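Local coordinates for protein putatuve endo-xylanase (Clostridium stercorarium, PDB 1O8P) that probably helps a xylan-degrading enzyme hold its polysaccharide substrate, as a calcium-containing family 6 carbohydrate-binding module that binds sugar chains, at residues 55-60 with 137-142; 87-92 with 133-138; 78-83 with 113-118; 38-43 with 59-64. One frame throughout, in Å; residues are numbered along the deposited sequence.

Overall arrangement
The four contacts lie in one beta-sandwich module. Interactions 2 and 4 belong to the mixed sheet, where strand 128-135 runs between strands 62-69 and 87-93; their centres are about 10 Å apart. Interaction 3 joins strands 74-82 and 116-125 of the four-stranded antiparallel sheet, next to strand 140-147, on which interaction 1 ends. Interaction 1 sits about 7 Å from interaction 4 and 8 Å from interaction 2, centre to centre, and shares residues with both. Interactions 3 and 4 are farthest apart, about 18 Å between centres. Along the chain 4 opens first, then 1, 3 and 2. At the metal site R80 of interaction 3 salt-bridges the calcium ligand D142 of interaction 1.

Interaction 1: residues 55-60 with 137-142; sequences GYIENG and GPVNVD. With CA (calcium ion), chain B.
The N140 side-chain amide has G55 CA off one face, 3.2 Å from ND2 and well out of the amide plane. At its edge, almost in that plane, lies V139 O, to which ND2 donates a nearly straight bond (3.2 Å, 174°). The donor stands above the V139 carbonyl plane, so no lone pair is aimed at it. A water donates to the same V139 O at 2.9 Å and accepts from I57 N at 3.1 Å, which gives the carbonyl two donors and bridges segments 55-60 and 137-142, between which no direct hydrogen bond is made. I57 fills the space beside this bridge. Its CG1 branch leaves beside the backbone N (chi1 -80°) and brings CD1 to 3.5 Å from V139 O, while CG2 reaches 3.4 Å from G137 O and also faces V139 CG1. The backbone continues the contact as P138 CA makes a CA-H...O contact with I57 O, and the P138 ring touches the bent side chain of E58 through CG and OE1. I57 packs further on F135, and N140 on Y115. The segment then enters strand 140-147, where D142 OD1 (2.4 Å) and D142 O (2.5 Å) bind the calcium ion. Q30, E32 and S52 complete the protein ligands of this metal site in the beta-sandwich of a family 6 carbohydrate-binding module.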
loop_
_atom_site.group_PDB
_atom_site.type_symbol
_atom_site.label_atom_id
_atom_site.label_comp_id
_atom_site.label_asym_id
_atom_site.label_seq_id
_atom_site.Cartn_x
_atom_site.Cartn_y
_atom_site.Cartn_z
ATOM N N GLY A 55 -7.954 7.257 2.582
ATOM C CA GLY A 55 -7.774 8.635 2.138
ATOM C C GLY A 55 -7.565 9.568 3.350
ATOM O O GLY A 55 -7.355 9.060 4.461
ATOM N N TYR A 56 -7.672 10.901 3.134
ATOM C CA TYR A 56 -7.316 11.973 4.083
ATOM C C TYR A 56 -5.902 11.727 4.571
ATOM O O TYR A 56 -5.580 11.921 5.748
ATOM C CB TYR A 56 -8.309 12.151 5.255
ATOM C CG TYR A 56 -9.644 12.848 4.974
ATOM C CD1 TYR A 56 -10.034 13.228 3.677
ATOM C CD2 TYR A 56 -10.539 13.089 6.015
ATOM C CE1 TYR A 56 -11.283 13.845 3.431
ATOM C CE2 TYR A 56 -11.773 13.688 5.800
ATOM C CZ TYR A 56 -12.163 14.075 4.507
ATOM O OH TYR A 56 -13.416 14.661 4.307
ATOM N N ILE A 57 -5.051 11.282 3.644
ATOM C CA ILE A 57 -3.631 10.985 3.904
ATOM C C ILE A 57 -2.763 12.236 3.719
ATOM O O ILE A 57 -3.038 13.073 2.867
ATOM C CB ILE A 57 -3.158 9.786 3.019
ATOM C CG1 ILE A 57 -3.600 8.444 3.645
ATOM C CG2 ILE A 57 -1.647 9.830 2.711
ATOM C CD1 ILE A 57 -3.573 7.295 2.661
ATOM N N GLU A 58 -1.744 12.364 4.555
ATOM C CA GLU A 58 -0.792 13.460 4.475
ATOM C C GLU A 58 0.638 12.937 4.477
ATOM O O GLU A 58 0.878 11.787 4.824
ATOM C CB GLU A 58 -0.983 14.390 5.683
ATOM C CG GLU A 58 -2.329 15.109 5.742
ATOM C CD GLU A 58 -2.620 16.065 4.576
ATOM O OE1 GLU A 58 -1.704 16.484 3.813
ATOM O OE2 GLU A 58 -3.810 16.435 4.422
ATOM N N ASN A 59 1.591 13.794 4.094
ATOM C CA ASN A 59 3.020 13.536 4.320
ATOM C C ASN A 59 3.315 13.016 5.739
ATOM O O ASN A 59 2.898 13.622 6.738
ATOM C CB ASN A 59 3.849 14.817 4.049
ATOM C CG ASN A 59 5.318 14.564 4.140
ATOM O OD1 ASN A 59 5.754 13.506 3.755
ATOM N ND2 ASN A 59 6.092 15.512 4.672
ATOM N N GLY A 60 4.040 11.904 5.817
ATOM C CA GLY A 60 4.419 11.266 7.055
ATOM C C GLY A 60 3.444 10.210 7.554
ATOM O O GLY A 60 3.777 9.458 8.489
ATOM N N GLY A 137 2.455 12.464 0.706
ATOM C CA GLY A 137 1.470 13.429 0.294
ATOM C C GLY A 137 0.127 12.743 0.123
ATOM O O GLY A 137 0.013 11.526 0.268
ATOM N N PRO A 138 -0.900 13.548 -0.125
ATOM C CA PRO A 138 -2.277 13.052 -0.342
ATOM C C PRO A 138 -2.391 12.013 -1.494
ATOM O O PRO A 138 -1.887 12.237 -2.612
ATOM C CB PRO A 138 -3.070 14.336 -0.667
ATOM C CG PRO A 138 -2.189 15.508 -0.157
ATOM C CD PRO A 138 -0.792 15.019 -0.153
ATOM N N VAL A 139 -3.023 10.882 -1.200
ATOM C CA VAL A 139 -3.273 9.819 -2.168
ATOM C C VAL A 139 -4.401 8.934 -1.582
ATOM O O VAL A 139 -4.532 8.806 -0.374
ATOM C CB VAL A 139 -1.969 8.969 -2.476
ATOM C CG1 VAL A 139 -1.453 8.231 -1.194
ATOM C CG2 VAL A 139 -2.156 7.978 -3.714
ATOM N N ASN A 140 -5.247 8.388 -2.439
ATOM C CA ASN A 140 -6.185 7.340 -2.009
ATOM C C ASN A 140 -5.703 5.977 -2.485
ATOM O O ASN A 140 -5.224 5.847 -3.596
ATOM C CB ASN A 140 -7.583 7.601 -2.538
ATOM C CG ASN A 140 -8.270 8.791 -1.861
ATOM O OD1 ASN A 140 -9.408 9.069 -2.160
ATOM N ND2 ASN A 140 -7.594 9.472 -0.943
ATOM N N VAL A 141 -5.824 4.965 -1.620
ATOM C CA VAL A 141 -5.345 3.637 -1.921
ATOM C C VAL A 141 -6.484 2.649 -1.706
ATOM O O VAL A 141 -7.013 2.536 -0.601
ATOM C CB VAL A 141 -4.129 3.230 -1.079
ATOM C CG1 VAL A 141 -3.466 1.947 -1.687
ATOM C CG2 VAL A 141 -3.098 4.403 -0.944
ATOM N N ASP A 142 -6.868 1.970 -2.788
ATOM C CA ASP A 142 -7.929 0.968 -2.757
ATOM C C ASP A 142 -7.279 -0.328 -2.251
ATOM O O ASP A 142 -7.677 -0.854 -1.229
ATOM C CB ASP A 142 -8.514 0.809 -4.168
ATOM C CG ASP A 142 -9.641 -0.156 -4.234
ATOM O OD1 ASP A 142 -10.011 -0.807 -3.210
ATOM O OD2 ASP A 142 -10.219 -0.347 -5.311
HETATM CA CA CA B . -10.104 -1.417 -0.901
HETATM O O HOH W 1 -5.540 11.280 0.621
HETATM O O HOH W 2 -12.347 -2.417 -0.924
#

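Interaction 2: residues 87-92 with 133-138; sequences TTIQVR and LVFSGP
Strand 87-92 and segment 133-138 run antiparallel, with Q90 and V134 as the hydrogen-bonded pair (Q90 N to V134 O 2.8 Å, V134 N to Q90 O 3.0 Å) between two non-hydrogen-bonded pairs. This is a strand pairing within the mixed sheet of the beta-sandwich. I89, V91, L133 and F135 turn to the buried face. There I89 lies side by side with F135, its CG2 3.8 Å from CE1, and V91 CG2 meets L133 CD2 at 3.9 Å; V141 and F144 of the facing sheet close over F135 and L133. On the other face Q90 crosses V134, and its OE1 takes two bonds from R92, NE and NH2 gripping it side-on from above one face of the amide; R92 NH1 is held by G98 O. Toward the end of the pairing S136 takes over. S136 N bonds to T88 O, and with chi1 73° its OG stands between the backbone N and the carbonyl carbon, within reach of two threonines. S136 OG hydrogen-bonds to T88 OG1 (2.8 Å) and T87 OG1 (3.2 Å). A water hydrogen-bonded to T87 OG1 also donates to T88 O and, at 2.8 Å, to G137 O.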
loop_
_atom_site.group_PDB
_atom_site.type_symbol
_atom_site.label_atom_id
_atom_site.label_comp_id
_atom_site.label_asym_id
_atom_site.label_seq_id
_atom_site.Cartn_x
_atom_site.Cartn_y
_atom_site.Cartn_z
ATOM N N THR A 87 3.035 12.029 -6.025
ATOM C CA THR A 87 3.402 11.653 -4.680
ATOM C C THR A 87 4.020 10.268 -4.712
ATOM O O THR A 87 4.131 9.649 -5.783
ATOM C CB THR A 87 2.168 11.804 -3.736
ATOM O OG1 THR A 87 2.588 11.589 -2.396
ATOM C CG2 THR A 87 1.124 10.733 -3.980
ATOM N N THR A 88 4.491 9.792 -3.567
ATOM C CA THR A 88 5.172 8.509 -3.514
ATOM C C THR A 88 4.599 7.726 -2.346
ATOM O O THR A 88 4.136 8.308 -1.318
ATOM C CB THR A 88 6.685 8.677 -3.280
ATOM O OG1 THR A 88 6.892 9.366 -2.027
ATOM C CG2 THR A 88 7.382 9.539 -4.335
ATOM N N ILE A 89 4.663 6.409 -2.494
ATOM C CA ILE A 89 4.369 5.488 -1.408
ATOM C C ILE A 89 5.599 4.630 -1.230
ATOM O O ILE A 89 6.010 3.925 -2.131
ATOM C CB ILE A 89 3.134 4.609 -1.763
ATOM C CG1 ILE A 89 1.955 5.480 -2.228
ATOM C CG2 ILE A 89 2.799 3.611 -0.604
ATOM C CD1 ILE A 89 0.759 4.742 -2.847
ATOM N N GLN A 90 6.211 4.706 -0.063
ATOM C CA GLN A 90 7.298 3.830 0.263
ATOM C C GLN A 90 6.736 2.521 0.778
ATOM O O GLN A 90 5.730 2.503 1.489
ATOM C CB GLN A 90 8.179 4.473 1.327
ATOM C CG GLN A 90 9.080 5.564 0.736
ATOM C CD GLN A 90 10.014 6.161 1.768
ATOM O OE1 GLN A 90 9.781 6.030 2.963
ATOM N NE2 GLN A 90 11.078 6.799 1.310
ATOM N N VAL A 91 7.411 1.436 0.413
ATOM C CA VAL A 91 7.078 0.088 0.851
ATOM C C VAL A 91 8.246 -0.407 1.710
ATOM O O VAL A 91 9.354 -0.575 1.211
ATOM C CB VAL A 91 6.766 -0.879 -0.351
ATOM C CG1 VAL A 91 6.282 -2.224 0.191
ATOM C CG2 VAL A 91 5.706 -0.271 -1.292
ATOM N N ARG A 92 7.990 -0.598 3.003
ATOM C CA ARG A 92 9.036 -0.878 3.984
ATOM C C ARG A 92 8.733 -2.115 4.817
ATOM O O ARG A 92 7.575 -2.542 4.911
ATOM C CB ARG A 92 9.190 0.288 4.959
ATOM C CG ARG A 92 9.541 1.609 4.358
ATOM C CD ARG A 92 10.178 2.440 5.365
ATOM N NE ARG A 92 10.810 3.619 4.837
ATOM C CZ ARG A 92 12.097 3.883 4.930
ATOM N NH1 ARG A 92 12.933 3.034 5.503
ATOM N NH2 ARG A 92 12.554 5.000 4.417
ATOM N N LEU A 133 3.336 0.935 4.453
ATOM C CA LEU A 133 3.252 1.965 3.392
ATOM C C LEU A 133 3.427 3.358 4.043
ATOM O O LEU A 133 2.706 3.692 4.971
ATOM C CB LEU A 133 1.889 1.881 2.678
ATOM C CG LEU A 133 1.510 0.496 2.128
ATOM C CD1 LEU A 133 0.110 0.574 1.463
ATOM C CD2 LEU A 133 2.597 0.003 1.112
ATOM N N VAL A 134 4.404 4.129 3.573
ATOM C CA VAL A 134 4.687 5.435 4.101
ATOM C C VAL A 134 4.412 6.416 2.978
ATOM O O VAL A 134 4.922 6.264 1.874
ATOM C CB VAL A 134 6.153 5.555 4.664
ATOM C CG1 VAL A 134 6.389 6.944 5.295
ATOM C CG2 VAL A 134 6.458 4.403 5.669
ATOM N N PHE A 135 3.579 7.411 3.279
ATOM C CA PHE A 135 3.054 8.349 2.300
ATOM C C PHE A 135 3.709 9.747 2.390
ATOM O O PHE A 135 3.948 10.236 3.492
ATOM C CB PHE A 135 1.557 8.485 2.536
ATOM C CG PHE A 135 0.810 7.191 2.408
ATOM C CD1 PHE A 135 0.545 6.649 1.160
ATOM C CD2 PHE A 135 0.381 6.524 3.531
ATOM C CE1 PHE A 135 -0.154 5.450 1.029
ATOM C CE2 PHE A 135 -0.309 5.319 3.433
ATOM C CZ PHE A 135 -0.577 4.789 2.177
ATOM N N SER A 136 3.983 10.369 1.237
ATOM C CA SER A 136 4.671 11.675 1.183
ATOM C C SER A 136 3.712 12.810 0.821
ATOM O O SER A 136 4.073 13.988 0.707
ATOM C CB SER A 136 5.898 11.626 0.253
ATOM O OG SER A 136 5.503 11.573 -1.095
ATOM N N GLY A 137 2.455 12.464 0.706
ATOM C CA GLY A 137 1.470 13.429 0.294
ATOM C C GLY A 137 0.127 12.743 0.123
ATOM O O GLY A 137 0.013 11.526 0.268
ATOM N N PRO A 138 -0.900 13.548 -0.125
ATOM C CA PRO A 138 -2.277 13.052 -0.342
ATOM C C PRO A 138 -2.391 12.013 -1.494
ATOM O O PRO A 138 -1.887 12.237 -2.612
ATOM C CB PRO A 138 -3.070 14.336 -0.667
ATOM C CG PRO A 138 -2.189 15.508 -0.157
ATOM C CD PRO A 138 -0.792 15.019 -0.153
HETATM O O HOH W 3 1.537 9.313 -0.598
HETATM O O HOH W 4 6.686 8.059 0.976
#

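Interaction 3: residues 78-83 with 113-118; sequences TARVAT and DTYRDV
Y115 packs against A82 with its ring face and against R80 with its CB. The methyl CB of A82 sits over the centre of one ring face, 3.7 Å from the centroid and 6° off the normal, a CH-pi contact. On the other side of the ring plane, but displaced toward Y115 CB, lies the R80 guanidinium, with that CB over its centre at 3.5 Å from CZ; the two planes are only 15° apart, although the side chains cross at about a right angle. R80 gets there extended as far as NE, CG anti to the backbone N (chi1 -171°), and its CG touches D117 OD1 at 3.5 Å on the way. The charged end is committed elsewhere: R80 NH1 makes a salt bridge with D142, whose other oxygen binds calcium, so R80 probably steadies that carboxylate from the second shell. A82 CB also presses on T114 O at 3.2 Å. Between the two strands, V81 CG2 meets V118 CG2 at 3.8 Å, on the buried side near I104. The backbone sets the register: A79 N to V118 O and V81 N to R116 O are both 2.8 Å, with a return bond from the partner residue in each pair. R116 NH1 bonds back to Y115 O. The arrangement is the antiparallel pairing of strand 74-82 with the outermost strand 116-125 of the four-stranded sheet in this CBM6 beta-sandwich.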
loop_
_atom_site.group_PDB
_atom_site.type_symbol
_atom_site.label_atom_id
_atom_site.label_comp_id
_atom_site.label_asym_id
_atom_site.label_seq_id
_atom_site.Cartn_x
_atom_site.Cartn_y
_atom_site.Cartn_z
ATOM N N THR A 78 2.164 -3.496 -6.966
ATOM C CA THR A 78 1.169 -2.725 -7.685
ATOM C C THR A 78 0.152 -2.163 -6.705
ATOM O O THR A 78 -0.371 -2.897 -5.884
ATOM C CB THR A 78 0.441 -3.619 -8.722
ATOM O OG1 THR A 78 1.391 -4.080 -9.686
ATOM C CG2 THR A 78 -0.565 -2.805 -9.554
ATOM N N ALA A 79 -0.148 -0.867 -6.790
ATOM C CA ALA A 79 -1.227 -0.279 -5.969
ATOM C C ALA A 79 -2.306 0.365 -6.863
ATOM O O ALA A 79 -1.986 0.905 -7.935
ATOM C CB ALA A 79 -0.633 0.738 -4.944
ATOM N N ARG A 80 -3.571 0.283 -6.448
ATOM C CA ARG A 80 -4.673 0.942 -7.164
ATOM C C ARG A 80 -4.902 2.208 -6.399
ATOM O O ARG A 80 -5.280 2.156 -5.213
ATOM C CB ARG A 80 -5.957 0.105 -7.167
ATOM C CG ARG A 80 -7.035 0.670 -8.093
ATOM C CD ARG A 80 -8.269 -0.216 -8.309
ATOM N NE ARG A 80 -9.323 0.398 -9.144
ATOM C CZ ARG A 80 -10.484 0.979 -8.682
ATOM N NH1 ARG A 80 -10.752 1.101 -7.378
ATOM N NH2 ARG A 80 -11.384 1.480 -9.550
ATOM N N VAL A 81 -4.612 3.339 -7.044
ATOM C CA VAL A 81 -4.473 4.619 -6.324
ATOM C C VAL A 81 -5.163 5.765 -7.089
ATOM O O VAL A 81 -5.332 5.700 -8.304
ATOM C CB VAL A 81 -2.981 4.984 -6.069
ATOM C CG1 VAL A 81 -2.315 4.017 -5.063
ATOM C CG2 VAL A 81 -2.223 4.960 -7.366
ATOM N N ALA A 82 -5.605 6.788 -6.372
ATOM C CA ALA A 82 -6.097 8.024 -7.013
ATOM C C ALA A 82 -5.446 9.185 -6.320
ATOM O O ALA A 82 -5.322 9.171 -5.086
ATOM C CB ALA A 82 -7.608 8.149 -6.853
ATOM N N THR A 83 -5.056 10.207 -7.090
ATOM C CA THR A 83 -4.583 11.450 -6.496
ATOM C C THR A 83 -4.684 12.619 -7.466
ATOM O O THR A 83 -4.858 12.429 -8.678
ATOM C CB THR A 83 -3.138 11.291 -5.915
ATOM O OG1 THR A 83 -2.773 12.477 -5.191
ATOM C CG2 THR A 83 -2.069 11.136 -7.015
ATOM N N ASP A 113 -11.044 10.246 -7.207
ATOM C CA ASP A 113 -11.933 9.116 -7.514
ATOM C C ASP A 113 -11.708 8.583 -8.947
ATOM O O ASP A 113 -12.570 7.952 -9.541
ATOM C CB ASP A 113 -13.412 9.426 -7.224
ATOM C CG ASP A 113 -14.290 8.148 -7.188
ATOM O OD1 ASP A 113 -13.797 7.066 -6.754
ATOM O OD2 ASP A 113 -15.486 8.125 -7.575
ATOM N N THR A 114 -10.523 8.838 -9.472
ATOM C CA THR A 114 -10.070 8.177 -10.687
ATOM C C THR A 114 -8.891 7.319 -10.292
ATOM O O THR A 114 -7.812 7.850 -10.045
ATOM C CB THR A 114 -9.646 9.274 -11.732
ATOM O OG1 THR A 114 -10.724 10.212 -11.877
ATOM C CG2 THR A 114 -9.416 8.670 -13.137
ATOM N N TYR A 115 -9.109 6.011 -10.200
ATOM C CA TYR A 115 -8.073 5.062 -9.781
ATOM C C TYR A 115 -7.325 4.480 -10.954
ATOM O O TYR A 115 -7.905 4.185 -12.005
ATOM C CB TYR A 115 -8.656 3.945 -8.897
ATOM C CG TYR A 115 -9.075 4.472 -7.534
ATOM C CD1 TYR A 115 -10.287 5.144 -7.372
ATOM C CD2 TYR A 115 -8.224 4.372 -6.421
ATOM C CE1 TYR A 115 -10.655 5.666 -6.138
ATOM C CE2 TYR A 115 -8.601 4.887 -5.174
ATOM C CZ TYR A 115 -9.806 5.524 -5.046
ATOM O OH TYR A 115 -10.208 6.024 -3.821
ATOM N N ARG A 116 -6.024 4.332 -10.755
ATOM C CA ARG A 116 -5.135 3.715 -11.718
ATOM C C ARG A 116 -4.224 2.738 -10.971
ATOM O O ARG A 116 -3.936 2.929 -9.775
ATOM C CB ARG A 116 -4.281 4.781 -12.434
ATOM C CG ARG A 116 -5.057 5.653 -13.439
ATOM C CD ARG A 116 -6.085 4.903 -14.312
ATOM N NE ARG A 116 -6.782 5.820 -15.210
ATOM C CZ ARG A 116 -8.107 5.936 -15.323
ATOM N NH1 ARG A 116 -8.931 5.175 -14.598
ATOM N NH2 ARG A 116 -8.612 6.822 -16.180
ATOM N N ASP A 117 -3.781 1.702 -11.684
ATOM C CA ASP A 117 -2.826 0.726 -11.133
ATOM C C ASP A 117 -1.428 1.233 -11.393
ATOM O O ASP A 117 -1.074 1.493 -12.548
ATOM C CB ASP A 117 -2.994 -0.624 -11.786
ATOM C CG ASP A 117 -4.245 -1.301 -11.367
ATOM O OD1 ASP A 117 -5.026 -0.726 -10.576
ATOM O OD2 ASP A 117 -4.534 -2.433 -11.774
ATOM N N VAL A 118 -0.652 1.421 -10.322
ATOM C CA VAL A 118 0.705 1.925 -10.443
ATOM C C VAL A 118 1.685 0.918 -9.820
ATOM O O VAL A 118 1.501 0.494 -8.674
ATOM C CB VAL A 118 0.862 3.374 -9.829
ATOM C CG1 VAL A 118 2.291 3.920 -10.056
ATOM C CG2 VAL A 118 -0.168 4.362 -10.448
#

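Interaction 4: residues 38-43 with 59-64; sequences YGPNLQ and NGYSTT
Y38 N donates to S62 O at 2.9 Å and S62 N returns a bond to Y38 O at 3.2 Å, which makes Y38 and S62 an antiparallel hydrogen-bonded pair at the margin of the mixed sheet of the beta-sandwich. A third bond ties the loop that follows: N41 N points its hydrogen at Y61 OH (3.1 Å, 152°). N41 lies inside a type I beta turn from G39 to L42, closed by L42 N to G39 O at 3.1 Å, so the tyrosine hydroxyl grips a backbone N-H that the turn itself does not use. The Y61 ring is the centre of the packing. Y61 CG lies beside its backbone N (chi1 -76°), and this sends the ring out from the strand over the turn. G39 CA sits directly over the ring centre, 3.4 Å from the centroid, a CH-pi contact made possible by the lack of a side chain on G39. P40 CD and CG lie above CZ and OH, on the G39 side of the ring. The Y38 ring, with CG anti to the backbone N, lies alongside G60: CD2 reaches G60 O at 3.3 Å, and Y61 CA lies at the edge near the ring plane. Along the CD2 side of its ring, L42 slides past Y61 in the opposite direction, and Y34 and I57 pack against the same leucine. L42 CD1 meets Y61 CD2 at 3.9 Å and T63 CG2 at 4.0 Å.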
loop_
_atom_site.group_PDB
_atom_site.type_symbol
_atom_site.label_atom_id
_atom_site.label_comp_id
_atom_site.label_asym_id
_atom_site.label_seq_id
_atom_site.Cartn_x
_atom_site.Cartn_y
_atom_site.Cartn_z
ATOM N N TYR A 38 -0.371 5.413 11.339
ATOM C CA TYR A 38 -0.055 6.713 11.855
ATOM C C TYR A 38 -0.723 7.773 11.000
ATOM O O TYR A 38 -0.507 7.836 9.820
ATOM C CB TYR A 38 1.468 6.981 11.900
ATOM C CG TYR A 38 1.688 8.452 12.220
ATOM C CD1 TYR A 38 1.611 8.905 13.544
ATOM C CD2 TYR A 38 1.841 9.418 11.194
ATOM C CE1 TYR A 38 1.750 10.254 13.828
ATOM C CE2 TYR A 38 1.973 10.765 11.479
ATOM C CZ TYR A 38 1.944 11.167 12.796
ATOM O OH TYR A 38 2.046 12.470 13.124
ATOM N N GLY A 39 -1.506 8.646 11.600
ATOM C CA GLY A 39 -1.992 9.800 10.879
ATOM C C GLY A 39 -3.383 10.117 11.351
ATOM O O GLY A 39 -4.338 9.389 11.017
ATOM N N PRO A 40 -3.478 11.194 12.138
ATOM C CA PRO A 40 -4.703 11.574 12.866
ATOM C C PRO A 40 -5.946 11.612 12.000
ATOM O O PRO A 40 -7.003 11.191 12.489
ATOM C CB PRO A 40 -4.401 12.999 13.389
ATOM C CG PRO A 40 -3.128 13.450 12.638
ATOM C CD PRO A 40 -2.360 12.119 12.413
ATOM N N ASN A 41 -5.809 12.069 10.746
ATOM C CA ASN A 41 -6.933 12.282 9.836
ATOM C C ASN A 41 -7.337 11.090 8.992
ATOM O O ASN A 41 -8.370 11.150 8.333
ATOM C CB ASN A 41 -6.609 13.414 8.865
ATOM C CG ASN A 41 -6.499 14.778 9.554
ATOM O OD1 ASN A 41 -6.775 14.905 10.743
ATOM N ND2 ASN A 41 -6.108 15.795 8.796
ATOM N N LEU A 42 -6.517 10.036 8.981
ATOM C CA LEU A 42 -6.665 8.946 8.032
ATOM C C LEU A 42 -8.069 8.395 8.139
ATOM O O LEU A 42 -8.566 8.222 9.238
ATOM C CB LEU A 42 -5.638 7.829 8.286
ATOM C CG LEU A 42 -5.276 6.971 7.057
ATOM C CD1 LEU A 42 -3.795 6.606 7.009
ATOM C CD2 LEU A 42 -6.100 5.706 7.105
ATOM N N GLN A 43 -8.688 8.113 6.996
ATOM C CA GLN A 43 -10.085 7.597 6.968
ATOM C C GLN A 43 -10.315 6.577 5.888
ATOM O O GLN A 43 -9.580 6.557 4.919
ATOM C CB GLN A 43 -11.048 8.749 6.708
ATOM C CG GLN A 43 -11.780 9.142 7.933
ATOM C CD GLN A 43 -12.320 10.505 7.775
ATOM O OE1 GLN A 43 -13.222 10.732 6.943
ATOM N NE2 GLN A 43 -11.772 11.445 8.536
ATOM N N ASN A 59 1.591 13.794 4.094
ATOM C CA ASN A 59 3.020 13.536 4.320
ATOM C C ASN A 59 3.315 13.016 5.739
ATOM O O ASN A 59 2.898 13.622 6.738
ATOM C CB ASN A 59 3.849 14.817 4.049
ATOM C CG ASN A 59 5.318 14.564 4.140
ATOM O OD1 ASN A 59 5.754 13.506 3.755
ATOM N ND2 ASN A 59 6.092 15.512 4.672
ATOM N N GLY A 60 4.040 11.904 5.817
ATOM C CA GLY A 60 4.419 11.266 7.055
ATOM C C GLY A 60 3.444 10.210 7.554
ATOM O O GLY A 60 3.777 9.458 8.489
ATOM N N TYR A 61 2.246 10.145 6.965
ATOM C CA TYR A 61 1.282 9.055 7.314
ATOM C C TYR A 61 1.774 7.680 6.870
ATOM O O TYR A 61 2.639 7.570 6.006
ATOM C CB TYR A 61 -0.078 9.267 6.670
ATOM C CG TYR A 61 -0.950 10.310 7.306
ATOM C CD1 TYR A 61 -0.403 11.413 7.978
ATOM C CD2 TYR A 61 -2.345 10.204 7.204
ATOM C CE1 TYR A 61 -1.229 12.388 8.561
ATOM C CE2 TYR A 61 -3.197 11.144 7.791
ATOM C CZ TYR A 61 -2.638 12.233 8.461
ATOM O OH TYR A 61 -3.484 13.161 8.975
ATOM N N SER A 62 1.218 6.631 7.468
ATOM C CA SER A 62 1.685 5.294 7.231
ATOM C C SER A 62 0.616 4.288 7.653
ATOM O O SER A 62 -0.215 4.581 8.527
ATOM C CB SER A 62 3.018 5.026 7.977
ATOM O OG SER A 62 2.803 4.886 9.376
ATOM N N THR A 63 0.607 3.135 6.980
ATOM C CA THR A 63 -0.261 2.028 7.344
ATOM C C THR A 63 0.582 0.791 7.390
ATOM O O THR A 63 1.520 0.630 6.608
ATOM C CB THR A 63 -1.477 1.871 6.395
ATOM O OG1 THR A 63 -1.105 2.251 5.084
ATOM C CG2 THR A 63 -2.566 2.855 6.711
ATOM N N THR A 64 0.250 -0.082 8.334
ATOM C CA THR A 64 1.006 -1.275 8.560
ATOM C C THR A 64 0.092 -2.460 8.368
ATOM O O THR A 64 -1.029 -2.463 8.880
ATOM C CB THR A 64 1.548 -1.267 9.989
ATOM O OG1 THR A 64 2.501 -0.211 10.131
ATOM C CG2 THR A 64 2.323 -2.599 10.341
#